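Local coordinates for E3 ubiquitin-protein ligase RNF31 (Mus musculus, PDB 5Y3T) that is an E3 ubiquitin ligase whose UBA domain pair, the helical part present here, probably binds partner proteins such as HOIL-1, at residues 53-56 against 57-61; 93-96 against 97-101; 29-32 against 33-37. All coordinates share one frame; numbering follows the deposited sequence.

In the fold
All three contacts are i to i+4 packing along single helices within the HOIP UBA domain pair, which is probably a binding region rather than the catalytic part of the ligase. Interaction 1 stands between the other two, its centre 14 Å from that of interaction 2 and 16 Å from that of interaction 3. Its Met56 CE lies 3.5 Å from Tyr36 OH of interaction 3, joining helices 42-64 and 27-37. At the far end of its second segment, Ala61 CB packs 3.9 Å from Cys94 SG of interaction 2 on helix 87-107. Interactions 2 and 3, with centres 22 Å apart, do not touch, yet partner protein chains reach both.

Interaction 1 (53-56 against 57-61); sequences VLEM and VAELA
Residues 53-56 and 57-61 form one unbroken run of helix 42-64, joined by successive i+4 backbone bonds. Val57 N donates to Val53 O at 3.0 Å, and Leu60 N to Met56 O at 3.0 Å, the latter with an N-H...O angle of 169°. Ala58 N to Leu54 O and Glu59 N to Glu55 O complete the set. On one side of the helix Met56 and Leu60 run alongside each other, both heading in one direction, with Met56 CG resting 3.7 Å from Leu60 CD1. Within the UBA domain pair this helix is packed by several others: Val53 and Leu54 touch Trp80 of helix 73-82, while Met56 and Val57 meet Leu87 of helix 87-107. Val53 CG1 and Val57 CG2, both buried, make a looser apolar pair at 4.4 Å. On the exposed side, Glu59 has CG set between its backbone N and carbonyl carbon (chi1 52°), which folds the chain back over the preceding turn and brings CG to 3.4 Å from Glu55 O. The carboxylate planes of Glu55 and Glu59 are 65° apart, with Glu55 OE1 4.7 Å from Glu59 OE2, a spacing likely to be mildly unfavourable if both are charged.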
ATOM      1  N   VAL B  53       7.700 -22.349  -2.581  1.00 68.38           N
ATOM      2  CA  VAL B  53       7.094 -21.599  -1.476  1.00 59.29           C
ATOM      3  C   VAL B  53       5.902 -20.769  -1.946  1.00 52.28           C
ATOM      4  O   VAL B  53       4.859 -20.853  -1.333  1.00 52.44           O
ATOM      5  CB  VAL B  53       8.094 -20.692  -0.749  1.00 62.88           C
ATOM      6  CG1 VAL B  53       7.391 -19.923   0.362  1.00 51.47           C
ATOM      7  CG2 VAL B  53       9.265 -21.523  -0.209  1.00 67.69           C
ATOM      8  N   LEU B  54       6.019 -20.043  -3.062  1.00 50.74           N
ATOM      9  CA  LEU B  54       4.887 -19.213  -3.567  1.00 49.06           C
ATOM     10  C   LEU B  54       3.714 -20.060  -3.988  1.00 52.61           C
ATOM     11  O   LEU B  54       2.553 -19.707  -3.730  1.00 55.69           O
ATOM     12  CB  LEU B  54       5.338 -18.235  -4.675  1.00 49.96           C
ATOM     13  CG  LEU B  54       6.474 -17.277  -4.210  1.00 54.17           C
ATOM     14  CD1 LEU B  54       7.031 -16.339  -5.275  1.00 57.00           C
ATOM     15  CD2 LEU B  54       6.018 -16.462  -3.014  1.00 54.24           C
ATOM     16  N   GLU B  55       4.018 -21.225  -4.569  1.00 58.57           N
ATOM     17  CA  GLU B  55       3.007 -22.221  -4.908  1.00 61.26           C
ATOM     18  C   GLU B  55       2.206 -22.616  -3.653  1.00 58.19           C
ATOM     19  O   GLU B  55       0.976 -22.711  -3.706  1.00 57.41           O
ATOM     20  CB  GLU B  55       3.707 -23.398  -5.610  1.00 75.66           C
ATOM     21  CG  GLU B  55       2.890 -24.595  -6.110  1.00 85.54           C
ATOM     22  CD  GLU B  55       3.794 -25.626  -6.829  1.00 91.22           C
ATOM     23  OE1 GLU B  55       3.950 -26.793  -6.358  1.00 67.79           O
ATOM     24  OE2 GLU B  55       4.392 -25.247  -7.862  1.00 95.37           O
ATOM     25  N   MET B  56       2.898 -22.785  -2.522  1.00 53.87           N
ATOM     26  CA  MET B  56       2.284 -23.192  -1.252  1.00 55.96           C
ATOM     27  C   MET B  56       1.440 -22.071  -0.677  1.00 57.03           C
ATOM     28  O   MET B  56       0.334 -22.307  -0.171  1.00 60.59           O
ATOM     29  CB  MET B  56       3.378 -23.622  -0.236  1.00 66.61           C
ATOM     30  CG  MET B  56       2.927 -23.916   1.219  1.00 71.81           C
ATOM     31  SD  MET B  56       4.168 -24.766   2.257  1.00 70.90           S
ATOM     32  CE  MET B  56       5.575 -23.677   1.991  1.00 70.22           C
ATOM     33  N   VAL B  57       1.956 -20.843  -0.766  1.00 54.32           N
ATOM     34  CA  VAL B  57       1.227 -19.650  -0.284  1.00 51.33           C
ATOM     35  C   VAL B  57      -0.147 -19.520  -0.957  1.00 50.67           C
ATOM     36  O   VAL B  57      -1.152 -19.262  -0.266  1.00 51.60           O
ATOM     37  CB  VAL B  57       2.093 -18.382  -0.437  1.00 49.90           C
ATOM     38  CG1 VAL B  57       1.308 -17.092  -0.190  1.00 47.70           C
ATOM     39  CG2 VAL B  57       3.295 -18.447   0.497  1.00 50.79           C
ATOM     40  N   ALA B  58      -0.191 -19.748  -2.282  1.00 53.05           N
ATOM     41  CA  ALA B  58      -1.439 -19.671  -3.077  1.00 50.76           C
ATOM     42  C   ALA B  58      -2.452 -20.753  -2.764  1.00 49.49           C
ATOM     43  O   ALA B  58      -3.662 -20.473  -2.657  1.00 54.28           O
ATOM     44  CB  ALA B  58      -1.148 -19.655  -4.586  1.00 54.99           C
ATOM     45  N   GLU B  59      -1.989 -21.985  -2.634  1.00 53.70           N
ATOM     46  CA  GLU B  59      -2.902 -23.094  -2.257  1.00 63.07           C
ATOM     47  C   GLU B  59      -3.445 -22.918  -0.845  1.00 54.27           C
ATOM     48  O   GLU B  59      -4.650 -23.062  -0.643  1.00 69.14           O
ATOM     49  CB  GLU B  59      -2.352 -24.535  -2.513  1.00 72.64           C
ATOM     50  CG  GLU B  59      -0.982 -24.919  -1.958  1.00 89.49           C
ATOM     51  CD  GLU B  59      -0.369 -26.144  -2.664  1.00102.33           C
ATOM     52  OE1 GLU B  59      -1.125 -27.068  -3.062  1.00100.51           O
ATOM     53  OE2 GLU B  59       0.879 -26.191  -2.830  1.00103.56           O
ATOM     54  N   LEU B  60      -2.601 -22.559   0.111  1.00 52.60           N
ATOM     55  CA  LEU B  60      -3.069 -22.303   1.501  1.00 51.40           C
ATOM     56  C   LEU B  60      -3.989 -21.100   1.559  1.00 50.95           C
ATOM     57  O   LEU B  60      -5.005 -21.135   2.258  1.00 55.29           O
ATOM     58  CB  LEU B  60      -1.897 -22.099   2.472  1.00 54.99           C
ATOM     59  CG  LEU B  60      -0.877 -23.226   2.623  1.00 58.11           C
ATOM     60  CD1 LEU B  60       0.245 -22.789   3.550  1.00 61.15           C
ATOM     61  CD2 LEU B  60      -1.506 -24.525   3.108  1.00 59.92           C
ATOM     62  N   ALA B  61      -3.683 -20.051   0.795  1.00 49.80           N
ATOM     63  CA  ALA B  61      -4.649 -18.965   0.660  1.00 51.04           C
ATOM     64  C   ALA B  61      -6.054 -19.473   0.204  1.00 54.73           C
ATOM     65  O   ALA B  61      -7.087 -19.159   0.832  1.00 51.89           O
ATOM     66  CB  ALA B  61      -4.106 -17.932  -0.298  1.00 58.22           C
TER

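Interaction 2 (93-96 against 97-101)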
ATOM      1  N   GLU B  93      -2.104 -12.306   4.782  1.00 47.33           N
ATOM      2  CA  GLU B  93      -2.157 -11.113   3.921  1.00 48.31           C
ATOM      3  C   GLU B  93      -2.541 -11.406   2.493  1.00 50.92           C
ATOM      4  O   GLU B  93      -3.130 -10.559   1.837  1.00 47.99           O
ATOM      5  CB  GLU B  93      -0.812 -10.324   3.922  1.00 47.22           C
ATOM      6  CG  GLU B  93      -0.486  -9.693   5.280  1.00 53.61           C
ATOM      7  CD  GLU B  93      -1.679  -8.978   5.963  1.00 52.28           C
ATOM      8  OE1 GLU B  93      -2.203  -8.022   5.380  1.00 58.20           O
ATOM      9  OE2 GLU B  93      -2.081  -9.337   7.088  1.00 50.76           O
ATOM     10  N   CYS B  94      -2.150 -12.566   1.953  1.00 59.26           N
ATOM     11  CA  CYS B  94      -2.542 -12.911   0.573  1.00 52.66           C
ATOM     12  C   CYS B  94      -4.098 -12.961   0.447  1.00 46.92           C
ATOM     13  O   CYS B  94      -4.720 -12.347  -0.443  1.00 56.43           O
ATOM     14  CB  CYS B  94      -1.874 -14.210   0.184  1.00 53.51           C
ATOM     15  SG  CYS B  94      -2.232 -14.759  -1.478  1.00 56.06           S
ATOM     16  N   VAL B  95      -4.692 -13.632   1.426  1.00 46.78           N
ATOM     17  CA  VAL B  95      -6.137 -13.736   1.640  1.00 44.70           C
ATOM     18  C   VAL B  95      -6.771 -12.379   1.894  1.00 48.60           C
ATOM     19  O   VAL B  95      -7.806 -12.042   1.289  1.00 50.22           O
ATOM     20  CB  VAL B  95      -6.408 -14.647   2.864  1.00 48.13           C
ATOM     21  CG1 VAL B  95      -7.848 -14.549   3.393  1.00 47.04           C
ATOM     22  CG2 VAL B  95      -6.039 -16.085   2.522  1.00 49.75           C
ATOM     23  N   ARG B  96      -6.163 -11.621   2.804  1.00 46.49           N
ATOM     24  CA  ARG B  96      -6.675 -10.302   3.173  1.00 50.70           C
ATOM     25  C   ARG B  96      -6.611  -9.294   2.045  1.00 47.26           C
ATOM     26  O   ARG B  96      -7.577  -8.599   1.787  1.00 52.99           O
ATOM     27  CB  ARG B  96      -5.941  -9.780   4.408  1.00 51.37           C
ATOM     28  CG  ARG B  96      -6.361 -10.536   5.670  1.00 49.48           C
ATOM     29  CD  ARG B  96      -5.355 -10.337   6.771  1.00 49.63           C
ATOM     30  NE  ARG B  96      -5.739 -11.028   7.974  1.00 54.27           N
ATOM     31  CZ  ARG B  96      -5.202 -10.852   9.181  1.00 53.98           C
ATOM     32  NH1 ARG B  96      -4.233  -9.986   9.401  1.00 59.12           N
ATOM     33  NH2 ARG B  96      -5.679 -11.544  10.195  1.00 52.75           N
ATOM     34  N   ALA B  97      -5.482  -9.210   1.371  1.00 48.46           N
ATOM     35  CA  ALA B  97      -5.368  -8.366   0.169  1.00 49.96           C
ATOM     36  C   ALA B  97      -6.465  -8.647  -0.856  1.00 48.49           C
ATOM     37  O   ALA B  97      -7.077  -7.712  -1.338  1.00 57.77           O
ATOM     38  CB  ALA B  97      -3.992  -8.471  -0.498  1.00 44.86           C
ATOM     39  N   ARG B  98      -6.733  -9.917  -1.147  1.00 43.13           N
ATOM     40  CA  ARG B  98      -7.738 -10.253  -2.135  1.00 42.91           C
ATOM     41  C   ARG B  98      -9.161  -9.994  -1.648  1.00 46.58           C
ATOM     42  O   ARG B  98      -9.975  -9.527  -2.420  1.00 55.44           O
ATOM     43  CB  ARG B  98      -7.612 -11.711  -2.515  1.00 48.33           C
ATOM     44  CG  ARG B  98      -8.635 -12.154  -3.546  1.00 51.61           C
ATOM     45  CD  ARG B  98      -8.257 -11.767  -4.987  1.00 53.07           C
ATOM     46  NE  ARG B  98      -8.854 -12.858  -5.698  1.00 61.77           N
ATOM     47  CZ  ARG B  98      -8.260 -13.788  -6.431  1.00 55.65           C
ATOM     48  NH1 ARG B  98      -6.995 -13.736  -6.832  1.00 57.76           N
ATOM     49  NH2 ARG B  98      -9.031 -14.748  -6.867  1.00 69.38           N
ATOM     50  N   ARG B  99      -9.463 -10.361  -0.396  1.00 46.60           N
ATOM     51  CA  ARG B  99     -10.717  -9.980   0.269  1.00 47.47           C
ATOM     52  C   ARG B  99     -11.002  -8.488   0.203  1.00 49.80           C
ATOM     53  O   ARG B  99     -12.123  -8.081  -0.101  1.00 56.10           O
ATOM     54  CB  ARG B  99     -10.752 -10.426   1.740  1.00 48.32           C
ATOM     55  CG  ARG B  99     -12.159 -10.453   2.311  1.00 48.10           C
ATOM     56  CD  ARG B  99     -12.197 -10.746   3.803  1.00 50.30           C
ATOM     57  NE  ARG B  99     -11.872 -12.140   4.051  1.00 49.72           N
ATOM     58  CZ  ARG B  99     -10.945 -12.608   4.895  1.00 52.31           C
ATOM     59  NH1 ARG B  99     -10.181 -11.812   5.659  1.00 61.02           N
ATOM     60  NH2 ARG B  99     -10.776 -13.919   4.975  1.00 50.38           N
ATOM     61  N   ARG B 100      -9.992  -7.680   0.484  1.00 48.35           N
ATOM     62  CA  ARG B 100     -10.144  -6.237   0.506  1.00 48.72           C
ATOM     63  C   ARG B 100     -10.456  -5.715  -0.895  1.00 52.28           C
ATOM     64  O   ARG B 100     -11.232  -4.745  -1.084  1.00 55.39           O
ATOM     65  CB  ARG B 100      -8.857  -5.614   1.083  1.00 55.71           C
ATOM     66  CG  ARG B 100      -8.839  -4.098   1.171  1.00 61.87           C
ATOM     67  CD  ARG B 100      -7.576  -3.521   1.793  1.00 65.52           C
ATOM     68  NE  ARG B 100      -6.327  -4.072   1.270  1.00 77.31           N
ATOM     69  CZ  ARG B 100      -5.767  -3.766   0.087  1.00 87.93           C
ATOM     70  NH1 ARG B 100      -6.346  -2.915  -0.784  1.00 81.67           N
ATOM     71  NH2 ARG B 100      -4.611  -4.344  -0.243  1.00 81.02           N
ATOM     72  N   LYS B 101      -9.839  -6.343  -1.892  1.00 51.02           N
ATOM     73  CA  LYS B 101     -10.015  -5.889  -3.255  1.00 51.96           C
ATOM     74  C   LYS B 101     -11.381  -6.295  -3.814  1.00 49.73           C
ATOM     75  O   LYS B 101     -11.967  -5.550  -4.550  1.00 56.15           O
ATOM     76  CB  LYS B 101      -8.869  -6.356  -4.122  1.00 51.93           C
ATOM     77  CG  LYS B 101      -7.583  -5.659  -3.759  1.00 52.66           C
ATOM     78  CD  LYS B 101      -6.393  -6.258  -4.464  1.00 55.67           C
ATOM     79  CE  LYS B 101      -5.058  -5.871  -3.827  1.00 57.73           C
ATOM     80  NZ  LYS B 101      -4.015  -6.790  -4.348  1.00 67.31           N
TER
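Val95 and Arg99, one helical turn apart, extend alongside each other on helix 87-107 of the UBA domain pair, a helix carrying five basic residues from Arg96 to Lys101. In the backbone, Arg99 N donates to Val95 O at 2.9 Å and Ala97 N to Glu93 O at 2.8 Å; Arg98 N to Cys94 O and Arg100 N to Arg96 O continue the i+4 pattern.

Van der Waals contact gathers at the Arg99 guanidinium, against which the aliphatic atoms Val95 CG1 and Arg96 CG are set. The Arg99 chain leaves trans to the backbone N and bends at chi3 (-72°), which turns the group back along the helix until NH2 is 3.4 Å from Val95 CG1. Arg96 CG lies 4.0 Å from Arg99 NH1, and the planes of the two guanidinium groups stand 56° apart. Val95 also packs on Ala61 of helix 42-64, whereas Arg98 reaches Leu120 of helix 116-122, so the turn bridges neighbouring helices.

Charge pairing is shared with the surroundings. Arg99 NH2 forms a salt bridge with Asp65, and its NH1 bonds to the backbone of another protein chain, an acidic side chain of which pairs with Arg96 NH2; this fits a role for the face in partner binding. The Arg98 guanidinium is held by Glu75 and the carbonyl of Ala70, and makes a cation-pi contact with Phe71. Within 93-96, the extended Arg96 chain carries NH1 to Glu93 OE2 at 3.2 Å, where OE2 is met nearly along its C-O axis but sits 26° out of the guanidinium plane.

Interaction 3 (29-32 against 33-37); sequences EVFS and ALQYS
The planes of the Gln35 amide and the Phe31 ring are nearly parallel (7°) in an offset stack, the amide lying beyond the CZ rim. Gln35 CG lies over one ring face, 3.8 Å from the centroid and 20° off the normal, a CH-pi contact, and CD follows at 3.5 Å from Phe31 CZ. Torsions on both residues account for this. Phe31 directs CG away from its backbone N, while in Gln35 the bend at chi2 carries the amide toward the ring and chi3 (96°) turns its plane to match.

Val30 and Leu34 share a common heading along the adjoining side, with CG1 of Val30 4.1 Å from CD1 of Leu34. Beneath both pairs the backbone supplies i+4 bonds, among them Gln35 N to Phe31 O at 2.9 Å. At the C-terminal turn Ala33 O accepts twice, from Ser37 N and from Ser37 OG, the latter at 2.8 Å; the two donors arrive from opposite faces of the carbonyl plane. Ser37 OG also bonds to Thr39 N just beyond.

Helix 27-37 of the UBA domain pair is thus packed on several sides: Val30, Phe31 and Leu34 touch helix 2-22, Ala33 and Tyr36 meet Trp45 of helix 42-64, and Glu29 forms a salt bridge with Arg77 of helix 73-82.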
ATOM      1  N   GLU B  29      13.366  -9.609  -1.145  1.00 55.77           N
ATOM      2  CA  GLU B  29      13.687 -11.000  -1.583  1.00 50.67           C
ATOM      3  C   GLU B  29      14.855 -11.636  -0.852  1.00 50.08           C
ATOM      4  O   GLU B  29      14.765 -12.776  -0.375  1.00 49.98           O
ATOM      5  CB  GLU B  29      13.969 -11.063  -3.080  1.00 49.45           C
ATOM      6  CG  GLU B  29      12.679 -11.169  -3.898  1.00 55.51           C
ATOM      7  CD  GLU B  29      12.790 -10.829  -5.385  1.00 60.07           C
ATOM      8  OE1 GLU B  29      13.778 -10.241  -5.891  1.00 56.13           O
ATOM      9  OE2 GLU B  29      11.797 -11.128  -6.064  1.00 72.02           O
ATOM     10  N   VAL B  30      15.951 -10.907  -0.752  1.00 45.98           N
ATOM     11  CA  VAL B  30      17.119 -11.439  -0.086  1.00 48.65           C
ATOM     12  C   VAL B  30      16.754 -11.691   1.364  1.00 53.51           C
ATOM     13  O   VAL B  30      16.958 -12.778   1.844  1.00 52.68           O
ATOM     14  CB  VAL B  30      18.355 -10.509  -0.200  1.00 45.19           C
ATOM     15  CG1 VAL B  30      19.504 -10.949   0.715  1.00 41.13           C
ATOM     16  CG2 VAL B  30      18.845 -10.503  -1.625  1.00 47.67           C
ATOM     17  N   PHE B  31      16.179 -10.698   2.042  1.00 50.90           N
ATOM     18  CA  PHE B  31      15.906 -10.840   3.464  1.00 51.58           C
ATOM     19  C   PHE B  31      14.834 -11.920   3.769  1.00 50.29           C
ATOM     20  O   PHE B  31      14.958 -12.647   4.742  1.00 51.09           O
ATOM     21  CB  PHE B  31      15.498  -9.498   4.043  1.00 47.18           C
ATOM     22  CG  PHE B  31      15.289  -9.520   5.517  1.00 48.40           C
ATOM     23  CD1 PHE B  31      16.390  -9.634   6.389  1.00 47.59           C
ATOM     24  CD2 PHE B  31      14.003  -9.394   6.056  1.00 47.19           C
ATOM     25  CE1 PHE B  31      16.218  -9.632   7.770  1.00 45.01           C
ATOM     26  CE2 PHE B  31      13.820  -9.388   7.447  1.00 51.12           C
ATOM     27  CZ  PHE B  31      14.932  -9.500   8.307  1.00 50.09           C
ATOM     28  N   SER B  32      13.802 -11.990   2.931  1.00 47.56           N
ATOM     29  CA  SER B  32      12.742 -12.986   3.042  1.00 53.17           C
ATOM     30  C   SER B  32      13.287 -14.397   2.946  1.00 56.95           C
ATOM     31  O   SER B  32      12.873 -15.284   3.725  1.00 62.44           O
ATOM     32  CB  SER B  32      11.678 -12.778   1.960  1.00 53.91           C
ATOM     33  OG  SER B  32      10.986 -11.545   2.178  1.00 52.85           O
ATOM     34  N   ALA B  33      14.246 -14.574   2.028  1.00 52.08           N
ATOM     35  CA  ALA B  33      14.974 -15.816   1.896  1.00 48.37           C
ATOM     36  C   ALA B  33      15.766 -16.172   3.147  1.00 50.33           C
ATOM     37  O   ALA B  33      15.657 -17.307   3.637  1.00 49.24           O
ATOM     38  CB  ALA B  33      15.879 -15.756   0.717  1.00 48.88           C
ATOM     39  N   LEU B  34      16.540 -15.203   3.649  1.00 51.71           N
ATOM     40  CA  LEU B  34      17.327 -15.345   4.874  1.00 54.53           C
ATOM     41  C   LEU B  34      16.448 -15.754   6.052  1.00 58.07           C
ATOM     42  O   LEU B  34      16.763 -16.704   6.755  1.00 59.56           O
ATOM     43  CB  LEU B  34      18.091 -14.061   5.210  1.00 60.83           C
ATOM     44  CG  LEU B  34      19.236 -13.627   4.245  1.00 68.19           C
ATOM     45  CD1 LEU B  34      19.891 -12.284   4.599  1.00 62.37           C
ATOM     46  CD2 LEU B  34      20.299 -14.701   4.175  1.00 67.87           C
ATOM     47  N   GLN B  35      15.340 -15.063   6.250  1.00 57.64           N
ATOM     48  CA  GLN B  35      14.439 -15.352   7.386  1.00 57.13           C
ATOM     49  C   GLN B  35      13.780 -16.730   7.319  1.00 52.49           C
ATOM     50  O   GLN B  35      13.715 -17.407   8.338  1.00 52.06           O
ATOM     51  CB  GLN B  35      13.298 -14.348   7.433  1.00 56.55           C
ATOM     52  CG  GLN B  35      13.741 -12.944   7.697  1.00 53.98           C
ATOM     53  CD  GLN B  35      14.167 -12.817   9.108  1.00 55.18           C
ATOM     54  OE1 GLN B  35      15.340 -12.920   9.403  1.00 66.55           O
ATOM     55  NE2 GLN B  35      13.212 -12.618  10.000  1.00 55.37           N
ATOM     56  N   TYR B  36      13.267 -17.105   6.145  1.00 44.45           N
ATOM     57  CA  TYR B  36      12.620 -18.402   5.944  1.00 49.93           C
ATOM     58  C   TYR B  36      13.554 -19.634   6.052  1.00 50.57           C
ATOM     59  O   TYR B  36      13.224 -20.614   6.709  1.00 53.51           O
ATOM     60  CB  TYR B  36      11.921 -18.432   4.590  1.00 50.32           C
ATOM     61  CG  TYR B  36      10.936 -19.571   4.427  1.00 55.56           C
ATOM     62  CD1 TYR B  36       9.705 -19.561   5.097  1.00 62.58           C
ATOM     63  CD2 TYR B  36      11.218 -20.658   3.606  1.00 59.44           C
ATOM     64  CE1 TYR B  36       8.792 -20.607   4.963  1.00 63.09           C
ATOM     65  CE2 TYR B  36      10.319 -21.712   3.466  1.00 60.12           C
ATOM     66  CZ  TYR B  36       9.104 -21.680   4.139  1.00 62.37           C
ATOM     67  OH  TYR B  36       8.217 -22.714   4.004  1.00 55.68           O
ATOM     68  N   SER B  37      14.713 -19.569   5.416  1.00 50.23           N
ATOM     69  CA  SER B  37      15.567 -20.728   5.234  1.00 48.45           C
ATOM     70  C   SER B  37      16.857 -20.734   6.020  1.00 48.99           C
ATOM     71  O   SER B  37      17.484 -21.776   6.151  1.00 57.92           O
ATOM     72  CB  SER B  37      15.912 -20.828   3.779  1.00 47.31           C
ATOM     73  OG  SER B  37      16.817 -19.808   3.477  1.00 45.75           O
TER